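Mandelate racemase/muconate lactonizing enzyme family protein (Roseovarius sp. TM1035, PDB 3T9P) is probably an isomerase or related enzyme of the mandelate racemase and muconate lactonizing enzyme branch of the enolase superfamily, its exact substrate not established. Local coordinates at residues Thr109-Trp112 and Asp113-Gly116; Arg153-Arg156 and Leu157-Asp160; Pro182-Thr185 and Glu186-Pro190; Gly219-Leu222 and Gln223-Gly226; Val314-Cys317 and Thr318-Leu321. All coordinates share one frame; numbering follows the deposited sequence.

Interaction 1. Residues Thr109-Trp112 and Asp113-Gly116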
loop_
_atom_site.group_PDB
_atom_site.type_symbol
_atom_site.label_atom_id
_atom_site.label_comp_id
_atom_site.label_asym_id
_atom_site.label_seq_id
_atom_site.Cartn_x
_atom_site.Cartn_y
_atom_site.Cartn_z
ATOM N N THR A 109 -7.880 17.316 -1.516
ATOM C CA THR A 109 -8.997 17.896 -2.329
ATOM C C THR A 109 -9.818 18.946 -1.568
ATOM O O THR A 109 -10.272 19.888 -2.148
ATOM C CB THR A 109 -9.962 16.800 -2.895
ATOM O OG1 THR A 109 -10.307 15.910 -1.835
ATOM C CG2 THR A 109 -9.254 15.955 -3.996
ATOM N N ALA A 110 -9.983 18.789 -0.253
ATOM C CA ALA A 110 -10.736 19.773 0.515
ATOM C C ALA A 110 -9.919 21.067 0.539
ATOM O O ALA A 110 -10.458 22.148 0.492
ATOM C CB ALA A 110 -10.912 19.239 1.986
ATOM N N LEU A 111 -8.591 20.941 0.680
ATOM C CA LEU A 111 -7.767 22.157 0.748
ATOM C C LEU A 111 -7.709 22.914 -0.592
ATOM O O LEU A 111 -7.634 24.155 -0.604
ATOM C CB LEU A 111 -6.366 21.816 1.258
ATOM C CG LEU A 111 -6.274 21.388 2.728
ATOM C CD1 LEU A 111 -4.860 20.843 2.989
ATOM C CD2 LEU A 111 -6.591 22.558 3.702
ATOM N N TRP A 112 -7.653 22.209 -1.729
ATOM C CA TRP A 112 -7.742 22.948 -3.025
ATOM C C TRP A 112 -9.078 23.695 -3.115
ATOM O O TRP A 112 -9.123 24.795 -3.625
ATOM C CB TRP A 112 -7.558 21.973 -4.237
ATOM C CG TRP A 112 -6.115 21.486 -4.336
ATOM C CD1 TRP A 112 -5.615 20.201 -4.072
ATOM C CD2 TRP A 112 -5.022 22.272 -4.752
ATOM N NE1 TRP A 112 -4.273 20.162 -4.328
ATOM C CE2 TRP A 112 -3.863 21.438 -4.701
ATOM C CE3 TRP A 112 -4.895 23.631 -5.165
ATOM C CZ2 TRP A 112 -2.587 21.922 -5.042
ATOM C CZ3 TRP A 112 -3.598 24.133 -5.454
ATOM C CH2 TRP A 112 -2.466 23.272 -5.395
ATOM N N ASP A 113 -10.165 23.053 -2.733
ATOM C CA ASP A 113 -11.497 23.683 -2.834
ATOM C C ASP A 113 -11.542 24.892 -1.890
ATOM O O ASP A 113 -12.057 25.928 -2.246
ATOM C CB ASP A 113 -12.597 22.688 -2.388
ATOM C CG ASP A 113 -14.064 23.238 -2.684
ATOM O OD1 ASP A 113 -14.342 23.570 -3.889
ATOM O OD2 ASP A 113 -14.893 23.323 -1.671
ATOM N N MET A 114 -10.984 24.735 -0.713
ATOM C CA MET A 114 -10.874 25.831 0.262
ATOM C C MET A 114 -10.152 27.023 -0.333
ATOM O O MET A 114 -10.702 28.161 -0.326
ATOM C CB MET A 114 -10.249 25.339 1.609
ATOM C CG MET A 114 -10.263 26.433 2.771
ATOM S SD MET A 114 -8.940 27.669 2.500
ATOM C CE MET A 114 -7.483 26.626 2.753
ATOM N N ARG A 115 -8.936 26.808 -0.858
ATOM C CA ARG A 115 -8.148 27.890 -1.455
ATOM C C ARG A 115 -8.842 28.475 -2.677
ATOM O O ARG A 115 -8.879 29.665 -2.842
ATOM C CB ARG A 115 -6.752 27.373 -1.853
ATOM C CG ARG A 115 -5.857 28.458 -2.411
ATOM C CD ARG A 115 -4.464 27.913 -2.585
ATOM N NE ARG A 115 -3.746 28.891 -3.373
ATOM C CZ ARG A 115 -2.632 28.652 -4.041
ATOM N NH1 ARG A 115 -2.095 27.429 -4.066
ATOM N NH2 ARG A 115 -2.088 29.633 -4.743
ATOM N N GLY A 116 -9.499 27.652 -3.468
ATOM C CA GLY A 116 -10.265 28.122 -4.622
ATOM C C GLY A 116 -11.398 29.092 -4.247
ATOM O O GLY A 116 -11.496 30.196 -4.853
#
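The long helix 98-119 of the N-terminal capping domain carries this contact, in which side chains one turn apart meet over a regular run of i to i+4 backbone bonds. W112 and R115 lie side by side and point the same way. NH1 of R115 comes within 3.9 Å of CZ3 on the indole, the two planes only 25° apart. R115 points CG away from its own N (chi1 -177°) and, extended as far as NE, runs out beside the tryptophan; its NE forms a salt bridge with E119, the next turn on. L111 and M114 make a looser apolar pair, CD2 to CE at 4.3 Å, and both rest on V41 of strand 37-43. Between them the main chain is tied normally: R115 N bonds L111 O at 3.0 Å, and G116 N bonds W112 O at 2.9 Å. D113 turns to another side, where K117 supplies a salt bridge and W50 and W369 give backbone N-H groups. Leucine and methionine thus suit the sheet-facing side, while arginine sets one end nitrogen obliquely beside the benzo end of the indole and keeps its charge paired, and the buried aspartate is probably held ionised by its lysine.

Interaction 2. Residues Arg153-Arg156 and Leu157-Asp160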
loop_
_atom_site.group_PDB
_atom_site.type_symbol
_atom_site.label_atom_id
_atom_site.label_comp_id
_atom_site.label_asym_id
_atom_site.label_seq_id
_atom_site.Cartn_x
_atom_site.Cartn_y
_atom_site.Cartn_z
ATOM N N ARG A 153 -25.904 0.564 -26.766
ATOM C CA ARG A 153 -25.943 1.718 -25.883
ATOM C C ARG A 153 -24.902 2.741 -26.347
ATOM O O ARG A 153 -25.140 3.921 -26.201
ATOM C CB ARG A 153 -25.853 1.341 -24.403
ATOM C CG ARG A 153 -24.527 0.836 -23.912
ATOM C CD ARG A 153 -24.573 0.739 -22.372
ATOM N NE ARG A 153 -23.319 0.139 -21.867
ATOM C CZ ARG A 153 -22.989 0.092 -20.585
ATOM N NH1 ARG A 153 -23.769 0.656 -19.654
ATOM N NH2 ARG A 153 -21.835 -0.520 -20.225
ATOM N N PHE A 154 -23.770 2.281 -26.879
ATOM C CA PHE A 154 -22.716 3.177 -27.371
ATOM C C PHE A 154 -23.249 4.003 -28.564
ATOM O O PHE A 154 -23.015 5.239 -28.636
ATOM C CB PHE A 154 -21.514 2.376 -27.790
ATOM C CG PHE A 154 -20.530 2.056 -26.663
ATOM C CD1 PHE A 154 -20.774 2.467 -25.332
ATOM C CD2 PHE A 154 -19.347 1.396 -26.947
ATOM C CE1 PHE A 154 -19.823 2.217 -24.346
ATOM C CE2 PHE A 154 -18.397 1.061 -25.911
ATOM C CZ PHE A 154 -18.631 1.470 -24.620
ATOM N N CYS A 155 -23.961 3.348 -29.495
ATOM C CA CYS A 155 -24.566 4.088 -30.623
ATOM C C CYS A 155 -25.422 5.255 -30.213
ATOM O O CYS A 155 -25.298 6.338 -30.798
ATOM C CB CYS A 155 -25.287 3.125 -31.601
ATOM S SG CYS A 155 -24.060 2.275 -32.562
ATOM N N ARG A 156 -26.268 5.026 -29.199
ATOM C CA ARG A 156 -27.192 6.009 -28.648
ATOM C C ARG A 156 -26.372 7.174 -28.004
ATOM O O ARG A 156 -26.715 8.342 -28.204
ATOM C CB ARG A 156 -28.148 5.380 -27.610
ATOM C CG ARG A 156 -29.277 4.511 -28.243
ATOM C CD ARG A 156 -30.045 3.569 -27.222
ATOM N NE ARG A 156 -30.531 4.238 -25.988
ATOM C CZ ARG A 156 -30.178 3.944 -24.720
ATOM N NH1 ARG A 156 -29.307 2.960 -24.431
ATOM N NH2 ARG A 156 -30.721 4.656 -23.717
ATOM N N LEU A 157 -25.294 6.842 -27.267
ATOM C CA LEU A 157 -24.505 7.888 -26.616
ATOM C C LEU A 157 -23.786 8.711 -27.685
ATOM O O LEU A 157 -23.682 9.923 -27.535
ATOM C CB LEU A 157 -23.404 7.235 -25.741
ATOM C CG LEU A 157 -23.982 6.721 -24.431
ATOM C CD1 LEU A 157 -23.127 5.535 -23.814
ATOM C CD2 LEU A 157 -24.154 7.989 -23.501
ATOM N N ARG A 158 -23.283 8.051 -28.733
ATOM C CA ARG A 158 -22.625 8.721 -29.845
ATOM C C ARG A 158 -23.605 9.707 -30.520
ATOM O O ARG A 158 -23.302 10.877 -30.733
ATOM C CB ARG A 158 -22.151 7.693 -30.908
ATOM C CG ARG A 158 -21.584 8.364 -32.267
ATOM C CD ARG A 158 -21.469 7.357 -33.414
ATOM N NE ARG A 158 -22.823 6.893 -33.764
ATOM C CZ ARG A 158 -23.157 5.732 -34.311
ATOM N NH1 ARG A 158 -22.251 4.835 -34.659
ATOM N NH2 ARG A 158 -24.454 5.493 -34.507
ATOM N N ASP A 159 -24.814 9.225 -30.809
ATOM C CA ASP A 159 -25.786 10.056 -31.504
ATOM C C ASP A 159 -26.468 11.089 -30.670
ATOM O O ASP A 159 -26.684 12.172 -31.170
ATOM C CB ASP A 159 -26.811 9.189 -32.256
ATOM C CG ASP A 159 -26.161 8.377 -33.366
ATOM O OD1 ASP A 159 -25.056 8.795 -33.869
ATOM O OD2 ASP A 159 -26.696 7.291 -33.668
ATOM N N ASP A 160 -26.781 10.802 -29.411
ATOM C CA ASP A 160 -27.521 11.763 -28.579
ATOM C C ASP A 160 -26.648 12.645 -27.725
ATOM O O ASP A 160 -27.001 13.796 -27.461
ATOM C CB ASP A 160 -28.591 11.022 -27.736
ATOM C CG ASP A 160 -29.409 9.994 -28.618
ATOM O OD1 ASP A 160 -29.449 10.220 -29.876
ATOM O OD2 ASP A 160 -29.935 8.960 -28.103
#
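On the side of helix 147-161 that faces helix 184-196, R158 reaches back over C155 in a packing contact: SG of C155 stands 3.8 Å from NH1 of R158, and CB of C155 lies over one face of the guanidinium. The charged contact is a salt bridge in which R158 grips its neighbour D159 side-on: NE meets OD1 at 2.9 Å from above the carboxylate plane, and NH2 meets OD2 at 3.0 Å on the syn side. The bend at chi3 (65°) folds the guanidinium back so that this fork can close, while NH1 is left to bond the carbonyl of L196 on helix 184-196. Apolar packing lies toward strand 165-169. CD1 of L157 sits at the ring edge of F154, 4.2 Å from CD1 of the phenylalanine, and both side chains lean on F166 of that strand. Backbone bonds join the turns, with R158 N to F154 O at 2.8 Å and D160 N to R156 O at 2.7 Å. R153 turns its charge to E150 and E337. In this helix of a beta-alpha-beta unit, aromatic and leucine side chains fill the seam with the strand, while a two-nitrogen grip fixes the arginine's rotation, and its positive charge is probably well balanced.

Interaction 3. Residues Pro182-Thr185 and Glu186-Pro190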
loop_
_atom_site.group_PDB
_atom_site.type_symbol
_atom_site.label_atom_id
_atom_site.label_comp_id
_atom_site.label_asym_id
_atom_site.label_seq_id
_atom_site.Cartn_x
_atom_site.Cartn_y
_atom_site.Cartn_z
ATOM N N PRO A 182 -16.361 -17.893 -22.866
ATOM C CA PRO A 182 -15.506 -18.187 -24.060
ATOM C C PRO A 182 -16.032 -17.472 -25.328
ATOM O O PRO A 182 -17.257 -17.382 -25.509
ATOM C CB PRO A 182 -15.638 -19.732 -24.220
ATOM C CG PRO A 182 -16.060 -20.239 -22.863
ATOM C CD PRO A 182 -17.028 -19.122 -22.351
ATOM N N GLY A 183 -15.125 -16.894 -26.086
ATOM C CA GLY A 183 -15.448 -16.129 -27.262
ATOM C C GLY A 183 -15.893 -14.694 -27.066
ATOM O O GLY A 183 -16.174 -14.044 -28.013
ATOM N N ARG A 184 -15.970 -14.200 -25.841
ATOM C CA ARG A 184 -16.467 -12.836 -25.674
ATOM C C ARG A 184 -15.601 -11.782 -26.317
ATOM O O ARG A 184 -16.087 -11.001 -27.008
ATOM C CB ARG A 184 -16.742 -12.455 -24.236
ATOM C CG ARG A 184 -17.335 -11.089 -24.128
ATOM C CD ARG A 184 -17.489 -10.611 -22.776
ATOM N NE ARG A 184 -18.233 -9.383 -22.688
ATOM C CZ ARG A 184 -17.704 -8.185 -22.707
ATOM N NH1 ARG A 184 -16.411 -8.051 -22.823
ATOM N NH2 ARG A 184 -18.483 -7.150 -22.609
ATOM N N THR A 185 -14.316 -11.896 -26.137
ATOM C CA THR A 185 -13.368 -10.932 -26.653
ATOM C C THR A 185 -13.353 -10.912 -28.187
ATOM O O THR A 185 -13.375 -9.893 -28.822
ATOM C CB THR A 185 -11.988 -11.154 -25.999
ATOM O OG1 THR A 185 -12.073 -10.848 -24.606
ATOM C CG2 THR A 185 -10.961 -10.305 -26.605
ATOM N N GLU A 186 -13.380 -12.102 -28.736
ATOM C CA GLU A 186 -13.411 -12.316 -30.212
ATOM C C GLU A 186 -14.592 -11.651 -30.840
ATOM O O GLU A 186 -14.452 -11.089 -31.934
ATOM C CB GLU A 186 -13.318 -13.827 -30.591
ATOM C CG GLU A 186 -11.936 -14.366 -30.394
ATOM C CD GLU A 186 -11.620 -14.803 -28.921
ATOM O OE1 GLU A 186 -12.525 -14.826 -28.044
ATOM O OE2 GLU A 186 -10.450 -15.171 -28.684
ATOM N N ALA A 187 -15.709 -11.599 -30.139
ATOM C CA ALA A 187 -16.890 -10.926 -30.593
ATOM C C ALA A 187 -17.004 -9.444 -30.274
ATOM O O ALA A 187 -17.509 -8.651 -31.184
ATOM C CB ALA A 187 -18.136 -11.641 -30.107
ATOM N N VAL A 188 -16.585 -9.066 -29.044
ATOM C CA VAL A 188 -16.906 -7.719 -28.522
ATOM C C VAL A 188 -16.044 -6.695 -29.331
ATOM O O VAL A 188 -16.456 -5.561 -29.533
ATOM C CB VAL A 188 -16.676 -7.601 -26.954
ATOM C CG1 VAL A 188 -15.182 -7.414 -26.640
ATOM C CG2 VAL A 188 -17.414 -6.495 -26.398
ATOM N N VAL A 189 -14.890 -7.126 -29.813
ATOM C CA VAL A 189 -13.909 -6.189 -30.364
ATOM C C VAL A 189 -14.474 -5.713 -31.746
ATOM O O VAL A 189 -14.787 -4.492 -31.911
ATOM C CB VAL A 189 -12.505 -6.824 -30.463
ATOM C CG1 VAL A 189 -11.545 -5.983 -31.377
ATOM C CG2 VAL A 189 -11.847 -7.046 -29.077
ATOM N N PRO A 190 -14.722 -6.693 -32.679
ATOM C CA PRO A 190 -15.297 -6.242 -34.009
ATOM C C PRO A 190 -16.734 -5.777 -33.915
ATOM O O PRO A 190 -17.120 -4.779 -34.552
ATOM C CB PRO A 190 -15.100 -7.491 -34.953
ATOM C CG PRO A 190 -15.094 -8.723 -34.042
ATOM C CD PRO A 190 -14.243 -8.087 -32.743
HETATM O O HOH W 1 -12.787 -15.979 -25.448
#
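R184 swings CG to the far side of CB from its own N (chi1 -176°) and stays extended to NE, which lays its guanidinium across V188 one turn later; V188 answers with CG2, likewise anti to its own N. The methyl sits over one face of the guanidinium, toward its rim, 4.0 Å from NH2. The nitrogens meanwhile bond the carbonyls of I145 and R169, so a long arginine suits this buried place, its charge spent on main-chain oxygens while its flat surface packs against a beta-branched residue. E186 is bent at chi2 (83°), curling its carboxylate back to the start of the helix. There OE1 lies 3.3 Å from CA of G183 and accepts from a water, at 2.9 Å, that in turn accepts from G183 N at 2.6 Å; OE2 is taken by R214 in a salt bridge. G183, with phi 81°, is at home where a side chain would strain the turn. T185 and V189 cross with CG2 to CG2 at 4.2 Å. V188 N bonds R184 O at 2.9 Å, whereas V189 N to T185 O is weak. With G183 as N-cap, these are the opening turns of helix 184-196, kinked at P190, the connecting helix of a beta-alpha-beta unit in the enolase-superfamily barrel.

Interaction 4. Residues Gly219-Leu222 and Gln223-Gly226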
loop_
_atom_site.group_PDB
_atom_site.type_symbol
_atom_site.label_atom_id
_atom_site.label_comp_id
_atom_site.label_asym_id
_atom_site.label_seq_id
_atom_site.Cartn_x
_atom_site.Cartn_y
_atom_site.Cartn_z
ATOM N N GLY A 219 -4.113 -8.047 -29.011
ATOM C CA GLY A 219 -3.725 -6.648 -29.451
ATOM C C GLY A 219 -3.664 -6.541 -31.009
ATOM O O GLY A 219 -4.016 -5.532 -31.569
ATOM N N LYS A 220 -3.267 -7.609 -31.698
ATOM C CA LYS A 220 -3.378 -7.576 -33.199
ATOM C C LYS A 220 -4.830 -7.556 -33.722
ATOM O O LYS A 220 -5.111 -6.878 -34.695
ATOM C CB LYS A 220 -2.582 -8.733 -33.782
ATOM C CG LYS A 220 -1.106 -8.602 -33.495
ATOM C CD LYS A 220 -0.425 -9.844 -33.888
ATOM C CE LYS A 220 1.056 -9.597 -33.699
ATOM N NZ LYS A 220 1.684 -10.893 -33.982
ATOM N N LEU A 221 -5.767 -8.213 -33.026
ATOM C CA LEU A 221 -7.187 -8.076 -33.365
ATOM C C LEU A 221 -7.715 -6.660 -33.091
ATOM O O LEU A 221 -8.533 -6.117 -33.905
ATOM C CB LEU A 221 -7.999 -9.105 -32.590
ATOM C CG LEU A 221 -7.624 -10.582 -32.876
ATOM C CD1 LEU A 221 -8.288 -11.635 -31.889
ATOM C CD2 LEU A 221 -7.874 -10.973 -34.366
ATOM N N LEU A 222 -7.222 -6.028 -31.989
ATOM C CA LEU A 222 -7.618 -4.636 -31.662
ATOM C C LEU A 222 -7.142 -3.749 -32.819
ATOM O O LEU A 222 -7.878 -2.878 -33.247
ATOM C CB LEU A 222 -6.940 -4.099 -30.358
ATOM C CG LEU A 222 -7.297 -4.946 -29.089
ATOM C CD1 LEU A 222 -6.516 -4.459 -27.853
ATOM C CD2 LEU A 222 -8.800 -4.943 -28.805
ATOM N N GLN A 223 -5.898 -3.938 -33.240
ATOM C CA GLN A 223 -5.340 -3.108 -34.365
ATOM C C GLN A 223 -6.193 -3.280 -35.678
ATOM O O GLN A 223 -6.525 -2.301 -36.410
ATOM C CB GLN A 223 -3.868 -3.428 -34.522
ATOM C CG GLN A 223 -3.045 -2.874 -33.364
ATOM C CD GLN A 223 -1.577 -3.265 -33.372
ATOM O OE1 GLN A 223 -1.120 -4.245 -34.075
ATOM N NE2 GLN A 223 -0.795 -2.562 -32.588
ATOM N N ASP A 224 -6.580 -4.518 -35.982
ATOM C CA ASP A 224 -7.380 -4.785 -37.177
ATOM C C ASP A 224 -8.654 -4.018 -37.112
ATOM O O ASP A 224 -9.260 -3.679 -38.170
ATOM C CB ASP A 224 -7.800 -6.278 -37.178
ATOM C CG ASP A 224 -6.666 -7.196 -37.601
ATOM O OD1 ASP A 224 -5.640 -6.710 -38.195
ATOM O OD2 ASP A 224 -6.800 -8.419 -37.345
ATOM N N ASN A 225 -9.194 -3.898 -35.890
ATOM C CA ASN A 225 -10.381 -3.121 -35.688
ATOM C C ASN A 225 -10.265 -1.606 -35.382
ATOM O O ASN A 225 -11.269 -0.964 -34.999
ATOM C CB ASN A 225 -11.184 -3.840 -34.583
ATOM C CG ASN A 225 -11.721 -5.142 -35.095
ATOM O OD1 ASN A 225 -11.085 -6.204 -34.969
ATOM N ND2 ASN A 225 -12.827 -5.040 -35.817
ATOM N N GLY A 226 -9.076 -1.066 -35.525
ATOM C CA GLY A 226 -8.835 0.397 -35.382
ATOM C C GLY A 226 -8.805 0.886 -33.927
ATOM O O GLY A 226 -9.110 2.014 -33.712
#
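A Schellman motif ends helix 212-224, the connecting helix of a beta-alpha-beta unit in the barrel domain, and the contact spans its last turns. Q223 lies back along the preceding turn, CG 3.4 Å from G219 O; that carbonyl is also bonded by the backbone N of Q223 at 3.0 Å. With CG anti to the carbonyl carbon (chi1 -71°) and the chain extended beyond it, the methylene stem runs past G219, and the side chain touches L249, L250 and L251 of the loop between helix 239-248 and strand 252-255. Replacing Q223 by alanine keeps the backbone bond but is likely to leave those leucines without the side chain that lies against them, opening a gap beside G219. D224 N bonds K220 O at 3.1 Å, and the carboxylate passes L221, whose CD2 is 4.1 Å from OD2. N225 N closes the last regular bond, to L221 O at 3.0 Å. Then the chain turns: G226, at phi 77°, is the C-prime residue, its N bonding Q223 O at 3.0 Å while I227 N reaches back to L222 O. L222 is the buried leucine, packed on V189 and L251, while K220 and D224 lie exposed. The positive phi is easy for glycine and costly for most other residues, and the two bonds of the Schellman motif satisfy the carbonyls of L222 and Q223, which the end of a helix would otherwise leave without donors.

Interaction 5. Residues Val314-Cys317 and Thr318-Leu321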
loop_
_atom_site.group_PDB
_atom_site.type_symbol
_atom_site.label_atom_id
_atom_site.label_comp_id
_atom_site.label_asym_id
_atom_site.label_seq_id
_atom_site.Cartn_x
_atom_site.Cartn_y
_atom_site.Cartn_z
ATOM N N VAL A 314 -14.189 12.362 -8.140
ATOM C CA VAL A 314 -12.992 11.984 -8.935
ATOM C C VAL A 314 -13.091 12.527 -10.392
ATOM O O VAL A 314 -12.109 12.941 -10.974
ATOM C CB VAL A 314 -12.702 10.453 -8.843
ATOM C CG1 VAL A 314 -13.838 9.596 -9.528
ATOM C CG2 VAL A 314 -11.265 10.095 -9.489
ATOM N N THR A 315 -14.265 12.471 -10.995
ATOM C CA THR A 315 -14.367 12.933 -12.353
ATOM C C THR A 315 -14.120 14.466 -12.453
ATOM O O THR A 315 -13.319 14.901 -13.322
ATOM C CB THR A 315 -15.690 12.417 -13.051
ATOM O OG1 THR A 315 -15.607 10.984 -13.139
ATOM C CG2 THR A 315 -15.864 13.018 -14.605
ATOM N N MET A 316 -14.716 15.239 -11.602
ATOM C CA MET A 316 -14.488 16.722 -11.593
ATOM C C MET A 316 -13.018 17.055 -11.256
ATOM O O MET A 316 -12.405 17.895 -11.914
ATOM C CB MET A 316 -15.443 17.425 -10.570
ATOM C CG MET A 316 -15.314 19.029 -10.572
ATOM S SD MET A 316 -15.528 19.647 -12.288
ATOM C CE MET A 316 -17.290 19.411 -12.457
ATOM N N CYS A 317 -12.395 16.301 -10.342
ATOM C CA CYS A 317 -10.926 16.605 -10.068
ATOM C C CYS A 317 -10.096 16.350 -11.328
ATOM O O CYS A 317 -9.126 17.144 -11.655
ATOM C CB CYS A 317 -10.409 15.715 -8.956
ATOM S SG CYS A 317 -11.127 16.039 -7.302
ATOM N N THR A 318 -10.407 15.206 -12.000
ATOM C CA THR A 318 -9.759 14.894 -13.257
ATOM C C THR A 318 -9.969 15.997 -14.334
ATOM O O THR A 318 -9.030 16.334 -15.108
ATOM C CB THR A 318 -10.193 13.513 -13.758
ATOM O OG1 THR A 318 -9.915 12.566 -12.709
ATOM C CG2 THR A 318 -9.386 13.126 -14.911
ATOM N N MET A 319 -11.178 16.523 -14.433
ATOM C CA MET A 319 -11.448 17.559 -15.390
ATOM C C MET A 319 -10.559 18.817 -15.126
ATOM O O MET A 319 -10.011 19.390 -16.078
ATOM C CB MET A 319 -12.930 17.984 -15.221
ATOM C CG MET A 319 -13.867 16.947 -15.922
ATOM S SD MET A 319 -15.615 17.005 -15.379
ATOM C CE MET A 319 -16.003 18.770 -15.852
ATOM N N HIS A 320 -10.485 19.268 -13.857
ATOM C CA HIS A 320 -9.646 20.406 -13.502
ATOM C C HIS A 320 -8.215 20.074 -13.777
ATOM O O HIS A 320 -7.466 20.937 -14.340
ATOM C CB HIS A 320 -9.770 20.838 -12.029
ATOM C CG HIS A 320 -11.077 21.501 -11.699
ATOM N ND1 HIS A 320 -11.185 22.871 -11.489
ATOM C CD2 HIS A 320 -12.352 21.008 -11.629
ATOM C CE1 HIS A 320 -12.457 23.163 -11.190
ATOM N NE2 HIS A 320 -13.184 22.055 -11.274
ATOM N N LEU A 321 -7.785 18.855 -13.472
ATOM C CA LEU A 321 -6.394 18.514 -13.781
ATOM C C LEU A 321 -6.117 18.568 -15.308
ATOM O O LEU A 321 -5.032 19.088 -15.724
ATOM C CB LEU A 321 -6.009 17.107 -13.276
ATOM C CG LEU A 321 -4.656 16.494 -13.604
ATOM C CD1 LEU A 321 -3.746 16.918 -12.460
ATOM C CD2 LEU A 321 -4.660 14.966 -13.577
#
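From CB, the side chain of M316 bends round H320, one turn further along helix 313-322. CG lies 3.7 Å from CD2 of the imidazole; SD comes next, 3.5 Å from NE2, at the ring edge, 78° off the ring normal, in a Met-aromatic contact. CE then turns aside to meet CE of M319 at 3.7 Å, so that the two methionines pack their ends together. CG anti to the backbone N (chi1 -177°), followed by bends at chi2 and chi3, brings the thioether to the ring edge. Were M316 an alanine, sulfur and methyl would both be gone, which is likely to leave the edge of H320 and the end of M319 with a gap between them. The ring itself is pinned: ND1 accepts from A124 N, and NE2 bonds W369 O, whose indole also meets the imidazole edge-to-face. M316 O bonds H320 N and lies near the plane at the edge of the same ring. T318 does a second job, its OG1 joining its N on V314 O, at 2.8 and 3.0 Å, from opposite faces of the carbonyl plane. Here a threonine hydroxyl is buried at little cost because the helix supplies its acceptor, and flexible, polarisable methionines pack against the edge of an imidazole whose two nitrogens are already engaged.

Interactions 1 and 5 are the buried pair, and they touch: CG2 of T109 lies 3.8 Å from SG of C317, joining the N-terminal domain helix to helix 313-322, with W369 meeting residues of both. Interactions 2, 3 and 4 belong to successive outer helices of the barrel, where interaction 2 is the most surface-lying. Interactions 3 and 4 also touch, V189 packing on L222 and P190 on N225, although their roles are opposite, since one begins a helix and the other ends one. Chemistry follows place: sulfur, rings and satisfied polar groups in the interior, a forked salt bridge outside, and glycines at the helix ends.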